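Local atomic coordinates of oligopeptide-binding protein AppA (Bacillus subtilis, PDB entry 1XOC), a protein that binds oligopeptides outside the cell and delivers them to an ABC permease that can replace the Opp system in sporulation and genetic competence. Residues D23-S28 with T218-P223; N226-Q231 with N238-P243. All coordinates share one frame; numbering follows the deposited sequence.

In the fold
From the N terminus, strand 23-28 comes first; 189 residues, among them strands 188-194 and 198-203 of the same sheet, separate it from 218-223, and contact 1 closes that long loop in parallel. The chain then turns almost at once into helix 225-234 and, six residues after the end of 226-231, returns as 238-243, which contact 2 joins to the helix. The two contacts are therefore in series, neither nested nor crossed, with centres about 9 Å apart. They meet through strand 23-28, whose other edge receives Asn238 and Phe239: Gly27 N bonds to Phe239 O, and Val25 N to Asn238 OD1. Strand, helix and returning limb thus form one unit around an N-terminal strand.

Contact 1 of 2, residues D23-S28 with T218-P223; sequences DLVVGS and TYKVIP
Leu24, Val26 and Ser28 exchange backbone hydrogen bonds with Thr218, Lys220 and Ile222 in the staggered pattern of parallel strands. Val26 is gripped twice: its N reaches Thr218 O (2.8 Å) and its O accepts Lys220 N at 2.7 Å. Ser28 repeats the pattern one step on, with N bonded to Lys220 O and O receiving Ile222 N at 2.8 Å in a nearly straight bond (179° at the hydrogen). At the other end Leu24 O takes both Thr218 N and a water, which also bonds Thr218 OG1 at 2.7 Å. Thr218 holds that hydroxyl beside its own backbone N (chi1 -61°), near enough for one water to span the strands.

Apolar packing differs on the two faces. Val25 and Thr218 run side by side, CG2 of Val25 lying 4.2 Å from Thr218 CB, while the other methyl, CG1, touches the CB of Lys220 before the extended lysine chain leads off. On the opposite face the Tyr219 ring comes obliquely against Ser28, whose CB sits 3.4 Å from Tyr219 CE1; Val26 CG1 meets the ring farther back, near CD2. The polar ends are held from outside the pair: Tyr219 OH by Asp47 and Ser28 OG by Gly30 O, which should restrain both groups from turning, and helix 43-52 adds Ala44 and Ile48 against the ring.

Sequence-distant strands paired in parallel, here at the edge of a mixed sheet otherwise built antiparallel, are an example of the discontinuous domain build found in family 5 solute-binding proteins.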
ATOM      1  N   ASP A  23      -4.644  25.956   7.233  1.00 32.78           N
ATOM      2  CA  ASP A  23      -4.059  24.803   7.874  1.00 32.83           C
ATOM      3  C   ASP A  23      -4.976  23.594   7.622  1.00 33.06           C
ATOM      4  O   ASP A  23      -6.191  23.634   7.869  1.00 33.46           O
ATOM      5  CB  ASP A  23      -3.862  25.107   9.361  1.00 33.86           C
ATOM      6  CG  ASP A  23      -3.044  26.374   9.590  1.00 35.26           C
ATOM      7  OD1 ASP A  23      -1.812  26.355   9.419  1.00 36.60           O
ATOM      8  OD2 ASP A  23      -3.629  27.431   9.953  1.00 38.36           O
ATOM      9  N   LEU A  24      -4.416  22.540   7.071  1.00 32.41           N
ATOM     10  CA  LEU A  24      -5.194  21.329   6.865  1.00 32.35           C
ATOM     11  C   LEU A  24      -4.829  20.359   7.977  1.00 31.35           C
ATOM     12  O   LEU A  24      -3.654  20.195   8.298  1.00 31.50           O
ATOM     13  CB  LEU A  24      -4.945  20.715   5.490  1.00 32.92           C
ATOM     14  CG  LEU A  24      -6.028  19.759   4.995  1.00 33.22           C
ATOM     15  CD1 LEU A  24      -7.224  20.530   4.493  1.00 34.74           C
ATOM     16  CD2 LEU A  24      -5.450  18.886   3.938  1.00 34.54           C
ATOM     17  N   VAL A  25      -5.842  19.750   8.579  1.00 30.72           N
ATOM     18  CA  VAL A  25      -5.628  18.740   9.600  1.00 29.75           C
ATOM     19  C   VAL A  25      -6.296  17.465   9.105  1.00 28.94           C
ATOM     20  O   VAL A  25      -7.521  17.357   9.070  1.00 28.67           O
ATOM     21  CB  VAL A  25      -6.156  19.161  10.980  1.00 29.39           C
ATOM     22  CG1 VAL A  25      -5.863  18.065  12.016  1.00 31.61           C
ATOM     23  CG2 VAL A  25      -5.547  20.494  11.411  1.00 30.27           C
ATOM     24  N   VAL A  26      -5.446  16.531   8.713  1.00 28.58           N
ATOM     25  CA  VAL A  26      -5.813  15.248   8.107  1.00 29.19           C
ATOM     26  C   VAL A  26      -5.902  14.203   9.215  1.00 29.36           C
ATOM     27  O   VAL A  26      -4.937  13.972   9.964  1.00 30.44           O
ATOM     28  CB  VAL A  26      -4.752  14.809   7.070  1.00 28.97           C
ATOM     29  CG1 VAL A  26      -5.048  13.444   6.442  1.00 29.22           C
ATOM     30  CG2 VAL A  26      -4.601  15.899   6.011  1.00 30.57           C
ATOM     31  N   GLY A  27      -7.053  13.553   9.317  1.00 29.38           N
ATOM     32  CA  GLY A  27      -7.221  12.470  10.303  1.00 28.52           C
ATOM     33  C   GLY A  27      -6.721  11.168   9.702  1.00 29.69           C
ATOM     34  O   GLY A  27      -6.963  10.884   8.510  1.00 31.09           O
ATOM     35  N   SER A  28      -5.954  10.397  10.470  1.00 29.37           N
ATOM     36  CA  SER A  28      -5.480   9.105   9.995  1.00 29.07           C
ATOM     37  C   SER A  28      -5.673   8.084  11.080  1.00 28.98           C
ATOM     38  O   SER A  28      -5.349   8.332  12.251  1.00 29.07           O
ATOM     39  CB  SER A  28      -3.995   9.150   9.654  1.00 30.60           C
ATOM     40  OG  SER A  28      -3.544   7.826   9.339  1.00 32.90           O
ATOM     41  N   THR A 218      -1.200  18.967   9.072  1.00 29.55           N
ATOM     42  CA  THR A 218      -1.041  18.159  10.260  1.00 30.00           C
ATOM     43  C   THR A 218      -1.683  16.798  10.028  1.00 30.36           C
ATOM     44  O   THR A 218      -2.810  16.718   9.604  1.00 31.39           O
ATOM     45  CB  THR A 218      -1.726  18.855  11.444  1.00 30.20           C
ATOM     46  OG1 THR A 218      -1.114  20.122  11.682  1.00 33.10           O
ATOM     47  CG2 THR A 218      -1.509  18.083  12.711  1.00 31.65           C
ATOM     48  N   TYR A 219      -0.934  15.742  10.297  1.00 30.00           N
ATOM     49  CA  TYR A 219      -1.403  14.379  10.123  1.00 28.68           C
ATOM     50  C   TYR A 219      -1.689  13.877  11.522  1.00 28.73           C
ATOM     51  O   TYR A 219      -0.789  13.558  12.250  1.00 29.66           O
ATOM     52  CB  TYR A 219      -0.298  13.540   9.478  1.00 30.35           C
ATOM     53  CG  TYR A 219      -0.674  12.234   8.800  1.00 30.67           C
ATOM     54  CD1 TYR A 219      -0.456  11.026   9.417  1.00 31.90           C
ATOM     55  CD2 TYR A 219      -1.166  12.218   7.514  1.00 29.72           C
ATOM     56  CE1 TYR A 219      -0.751   9.851   8.797  1.00 30.06           C
ATOM     57  CE2 TYR A 219      -1.464  11.042   6.889  1.00 31.36           C
ATOM     58  CZ  TYR A 219      -1.253   9.860   7.525  1.00 30.92           C
ATOM     59  OH  TYR A 219      -1.542   8.670   6.912  1.00 33.06           O
ATOM     60  N   LYS A 220      -2.963  13.839  11.866  1.00 28.80           N
ATOM     61  CA  LYS A 220      -3.377  13.609  13.231  1.00 28.96           C
ATOM     62  C   LYS A 220      -3.771  12.159  13.412  1.00 29.74           C
ATOM     63  O   LYS A 220      -4.650  11.673  12.740  1.00 29.55           O
ATOM     64  CB  LYS A 220      -4.536  14.527  13.596  1.00 28.97           C
ATOM     65  CG  LYS A 220      -4.881  14.499  15.076  1.00 29.28           C
ATOM     66  CD  LYS A 220      -5.942  15.509  15.426  1.00 30.19           C
ATOM     67  CE  LYS A 220      -6.226  15.484  16.918  1.00 29.24           C
ATOM     68  NZ  LYS A 220      -7.300  16.426  17.250  1.00 33.02           N
ATOM     69  N   VAL A 221      -3.101  11.484  14.332  1.00 29.88           N
ATOM     70  CA  VAL A 221      -3.310  10.067  14.513  1.00 30.24           C
ATOM     71  C   VAL A 221      -4.467   9.805  15.462  1.00 29.71           C
ATOM     72  O   VAL A 221      -4.430  10.185  16.622  1.00 29.10           O
ATOM     73  CB  VAL A 221      -2.047   9.381  15.037  1.00 30.98           C
ATOM     74  CG1 VAL A 221      -2.254   7.911  15.085  1.00 31.93           C
ATOM     75  CG2 VAL A 221      -0.870   9.710  14.156  1.00 34.31           C
ATOM     76  N   ILE A 222      -5.495   9.155  14.942  1.00 28.56           N
ATOM     77  CA  ILE A 222      -6.689   8.862  15.697  1.00 28.91           C
ATOM     78  C   ILE A 222      -7.075   7.405  15.435  1.00 28.76           C
ATOM     79  O   ILE A 222      -7.847   7.139  14.530  1.00 29.93           O
ATOM     80  CB  ILE A 222      -7.855   9.804  15.294  1.00 28.24           C
ATOM     81  CG1 ILE A 222      -7.403  11.279  15.290  1.00 28.60           C
ATOM     82  CG2 ILE A 222      -9.052   9.602  16.222  1.00 28.49           C
ATOM     83  CD1 ILE A 222      -8.442  12.192  14.707  1.00 30.53           C
ATOM     84  N   PRO A 223      -6.552   6.446  16.209  1.00 29.50           N
ATOM     85  CA  PRO A 223      -6.813   5.024  15.880  1.00 29.04           C
ATOM     86  C   PRO A 223      -8.159   4.515  16.382  1.00 28.79           C
ATOM     87  O   PRO A 223      -8.238   3.619  17.242  1.00 27.43           O
ATOM     88  CB  PRO A 223      -5.619   4.323  16.492  1.00 29.94           C
ATOM     89  CG  PRO A 223      -5.435   5.075  17.737  1.00 31.22           C
ATOM     90  CD  PRO A 223      -5.668   6.544  17.386  1.00 30.08           C
TER
HETATM   91  O   HOH W   1      -2.253  21.935  10.056  1.00 23.56           O

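Contact 2 of 2, residues N226-Q231 with N238-P243; sequences NAAEAQ and NFFNVP
Glu229 and Ala228 of helix 225-234 pack on Phe240, Val242 and Pro243 of the returning chain, the second half of what resembles a beta-alpha-beta crossover, from strand 216-221 through this helix to a limb that runs parallel to strand 23-28 on its other side. The glutamate shows how a helix can bury a long polar chain against such a limb. From CB its chain leaves with CG anti to the carbonyl carbon (chi1 -72°) and bends again at chi2, which brings the acid down to the limb instead of out along the helix. CG lies 4.2 Å from Phe240 CE2, with Pro243 CD about as far away on the same, limb-facing side. CD settles 3.7 Å from Val242 CG1. Of the two oxygens, OE1 faces the valine methyls more loosely, at 3.9 Å from CG2 of Val242, whereas OE2 is wedged tightly. It lies in the plane of the Phe240 ring at its edge, 3.0 Å from CE2, with Val242 CG1 and Pro243 CD nearly as close. The carboxylate is turned 60° from the ring plane. OE2 is buried without a polar partner in the model, a setting that would probably favour the protonated acid. With an alanine here, a gap would probably open beside Val242 and the Phe240 edge, leaving the ring less restrained.

Asn241, on the side away from the helix, bonds His492 N and reaches an aromatic side chain of the bound peptide. Over one face of the Phe240 ring, Ala228 CB makes a CH-pi contact 3.8 Å from the ring centroid, displaced toward CZ.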
ATOM      1  N   ASN A 226     -14.526   6.039  14.694  1.00 33.07           N
ATOM      2  CA  ASN A 226     -15.688   6.750  15.242  1.00 33.50           C
ATOM      3  C   ASN A 226     -15.254   8.064  15.884  1.00 33.42           C
ATOM      4  O   ASN A 226     -15.923   9.088  15.735  1.00 33.41           O
ATOM      5  CB  ASN A 226     -16.463   5.901  16.245  1.00 34.53           C
ATOM      6  CG  ASN A 226     -17.234   4.744  15.592  1.00 37.17           C
ATOM      7  OD1 ASN A 226     -17.696   3.827  16.296  1.00 43.44           O
ATOM      8  ND2 ASN A 226     -17.406   4.788  14.279  1.00 37.43           N
ATOM      9  N   ALA A 227     -14.125   8.028  16.593  1.00 32.36           N
ATOM     10  CA  ALA A 227     -13.572   9.231  17.200  1.00 31.71           C
ATOM     11  C   ALA A 227     -13.162  10.241  16.148  1.00 30.70           C
ATOM     12  O   ALA A 227     -13.355  11.437  16.351  1.00 29.58           O
ATOM     13  CB  ALA A 227     -12.383   8.885  18.123  1.00 31.47           C
ATOM     14  N   ALA A 228     -12.616   9.775  15.018  1.00 30.25           N
ATOM     15  CA  ALA A 228     -12.184  10.654  13.955  1.00 30.67           C
ATOM     16  C   ALA A 228     -13.392  11.308  13.327  1.00 30.74           C
ATOM     17  O   ALA A 228     -13.360  12.480  12.976  1.00 31.70           O
ATOM     18  CB  ALA A 228     -11.432   9.874  12.900  1.00 30.47           C
ATOM     19  N   GLU A 229     -14.455  10.545  13.141  1.00 30.48           N
ATOM     20  CA  GLU A 229     -15.711  11.117  12.624  1.00 31.23           C
ATOM     21  C   GLU A 229     -16.271  12.197  13.547  1.00 31.00           C
ATOM     22  O   GLU A 229     -16.683  13.271  13.087  1.00 30.44           O
ATOM     23  CB  GLU A 229     -16.739  10.020  12.370  1.00 32.86           C
ATOM     24  CG  GLU A 229     -16.367   9.197  11.180  1.00 37.12           C
ATOM     25  CD  GLU A 229     -16.208  10.047   9.936  1.00 47.59           C
ATOM     26  OE1 GLU A 229     -16.757  11.183   9.896  1.00 55.65           O
ATOM     27  OE2 GLU A 229     -15.535   9.592   8.985  1.00 53.92           O
ATOM     28  N   ALA A 230     -16.255  11.933  14.844  1.00 30.30           N
ATOM     29  CA  ALA A 230     -16.638  12.950  15.827  1.00 30.07           C
ATOM     30  C   ALA A 230     -15.761  14.208  15.762  1.00 29.83           C
ATOM     31  O   ALA A 230     -16.270  15.319  15.912  1.00 29.55           O
ATOM     32  CB  ALA A 230     -16.589  12.376  17.219  1.00 29.94           C
ATOM     33  N   GLN A 231     -14.453  14.045  15.564  1.00 28.98           N
ATOM     34  CA  GLN A 231     -13.558  15.205  15.447  1.00 29.29           C
ATOM     35  C   GLN A 231     -13.825  16.006  14.194  1.00 29.51           C
ATOM     36  O   GLN A 231     -13.715  17.223  14.204  1.00 29.98           O
ATOM     37  CB  GLN A 231     -12.107  14.793  15.488  1.00 28.90           C
ATOM     38  CG  GLN A 231     -11.710  14.300  16.866  1.00 28.61           C
ATOM     39  CD  GLN A 231     -10.232  14.172  17.059  1.00 30.53           C
ATOM     40  OE1 GLN A 231      -9.775  13.346  17.863  1.00 35.12           O
ATOM     41  NE2 GLN A 231      -9.467  14.954  16.333  1.00 29.25           N
ATOM     42  N   ASN A 238     -10.197  18.389   9.519  1.00 28.90           N
ATOM     43  CA  ASN A 238     -10.955  18.894   8.388  1.00 29.35           C
ATOM     44  C   ASN A 238     -10.731  18.139   7.098  1.00 29.46           C
ATOM     45  O   ASN A 238     -11.214  18.583   6.038  1.00 28.92           O
ATOM     46  CB  ASN A 238     -10.730  20.405   8.215  1.00 30.22           C
ATOM     47  CG  ASN A 238      -9.283  20.779   8.040  1.00 30.52           C
ATOM     48  OD1 ASN A 238      -8.462  19.990   7.640  1.00 32.16           O
ATOM     49  ND2 ASN A 238      -8.971  22.035   8.318  1.00 34.99           N
ATOM     50  N   PHE A 239     -10.060  16.984   7.160  1.00 29.49           N
ATOM     51  CA  PHE A 239      -9.873  16.124   5.989  1.00 29.14           C
ATOM     52  C   PHE A 239      -9.808  14.678   6.470  1.00 29.92           C
ATOM     53  O   PHE A 239      -9.018  14.362   7.373  1.00 28.72           O
ATOM     54  CB  PHE A 239      -8.600  16.522   5.242  1.00 29.60           C
ATOM     55  CG  PHE A 239      -8.459  15.890   3.875  1.00 30.19           C
ATOM     56  CD1 PHE A 239      -7.959  14.585   3.743  1.00 31.20           C
ATOM     57  CD2 PHE A 239      -8.842  16.577   2.721  1.00 30.27           C
ATOM     58  CE1 PHE A 239      -7.814  13.999   2.500  1.00 31.38           C
ATOM     59  CE2 PHE A 239      -8.732  15.989   1.444  1.00 30.18           C
ATOM     60  CZ  PHE A 239      -8.238  14.686   1.330  1.00 29.99           C
ATOM     61  N   PHE A 240     -10.651  13.806   5.909  1.00 29.74           N
ATOM     62  CA  PHE A 240     -10.767  12.440   6.429  1.00 29.71           C
ATOM     63  C   PHE A 240     -11.464  11.542   5.424  1.00 29.99           C
ATOM     64  O   PHE A 240     -12.413  11.972   4.775  1.00 29.27           O
ATOM     65  CB  PHE A 240     -11.538  12.441   7.770  1.00 29.99           C
ATOM     66  CG  PHE A 240     -11.509  11.119   8.476  1.00 29.78           C
ATOM     67  CD1 PHE A 240     -10.305  10.532   8.779  1.00 30.61           C
ATOM     68  CD2 PHE A 240     -12.664  10.432   8.754  1.00 30.15           C
ATOM     69  CE1 PHE A 240     -10.275   9.289   9.414  1.00 32.99           C
ATOM     70  CE2 PHE A 240     -12.624   9.159   9.374  1.00 30.19           C
ATOM     71  CZ  PHE A 240     -11.448   8.613   9.687  1.00 29.00           C
ATOM     72  N   ASN A 241     -11.023  10.273   5.350  1.00 30.32           N
ATOM     73  CA  ASN A 241     -11.695   9.221   4.587  1.00 30.37           C
ATOM     74  C   ASN A 241     -12.787   8.612   5.442  1.00 30.79           C
ATOM     75  O   ASN A 241     -12.525   7.753   6.299  1.00 30.12           O
ATOM     76  CB  ASN A 241     -10.679   8.151   4.184  1.00 31.27           C
ATOM     77  CG  ASN A 241     -11.240   7.136   3.174  1.00 32.87           C
ATOM     78  OD1 ASN A 241     -12.430   7.140   2.817  1.00 32.87           O
ATOM     79  ND2 ASN A 241     -10.353   6.254   2.715  1.00 39.32           N
ATOM     80  N   VAL A 242     -14.001   9.092   5.255  1.00 29.56           N
ATOM     81  CA  VAL A 242     -15.133   8.683   6.066  1.00 30.53           C
ATOM     82  C   VAL A 242     -15.578   7.268   5.721  1.00 30.95           C
ATOM     83  O   VAL A 242     -15.850   6.974   4.550  1.00 30.08           O
ATOM     84  CB  VAL A 242     -16.344   9.627   5.820  1.00 30.43           C
ATOM     85  CG1 VAL A 242     -17.548   9.196   6.626  1.00 32.69           C
ATOM     86  CG2 VAL A 242     -15.938  11.065   6.103  1.00 32.79           C
ATOM     87  N   PRO A 243     -15.723   6.394   6.726  1.00 31.86           N
ATOM     88  CA  PRO A 243     -16.305   5.067   6.450  1.00 31.54           C
ATOM     89  C   PRO A 243     -17.671   5.162   5.780  1.00 31.57           C
ATOM     90  O   PRO A 243     -18.469   6.028   6.124  1.00 31.15           O
ATOM     91  CB  PRO A 243     -16.479   4.469   7.853  1.00 32.37           C
ATOM     92  CG  PRO A 243     -15.440   5.133   8.674  1.00 32.59           C
ATOM     93  CD  PRO A 243     -15.363   6.542   8.152  1.00 31.95           C
TER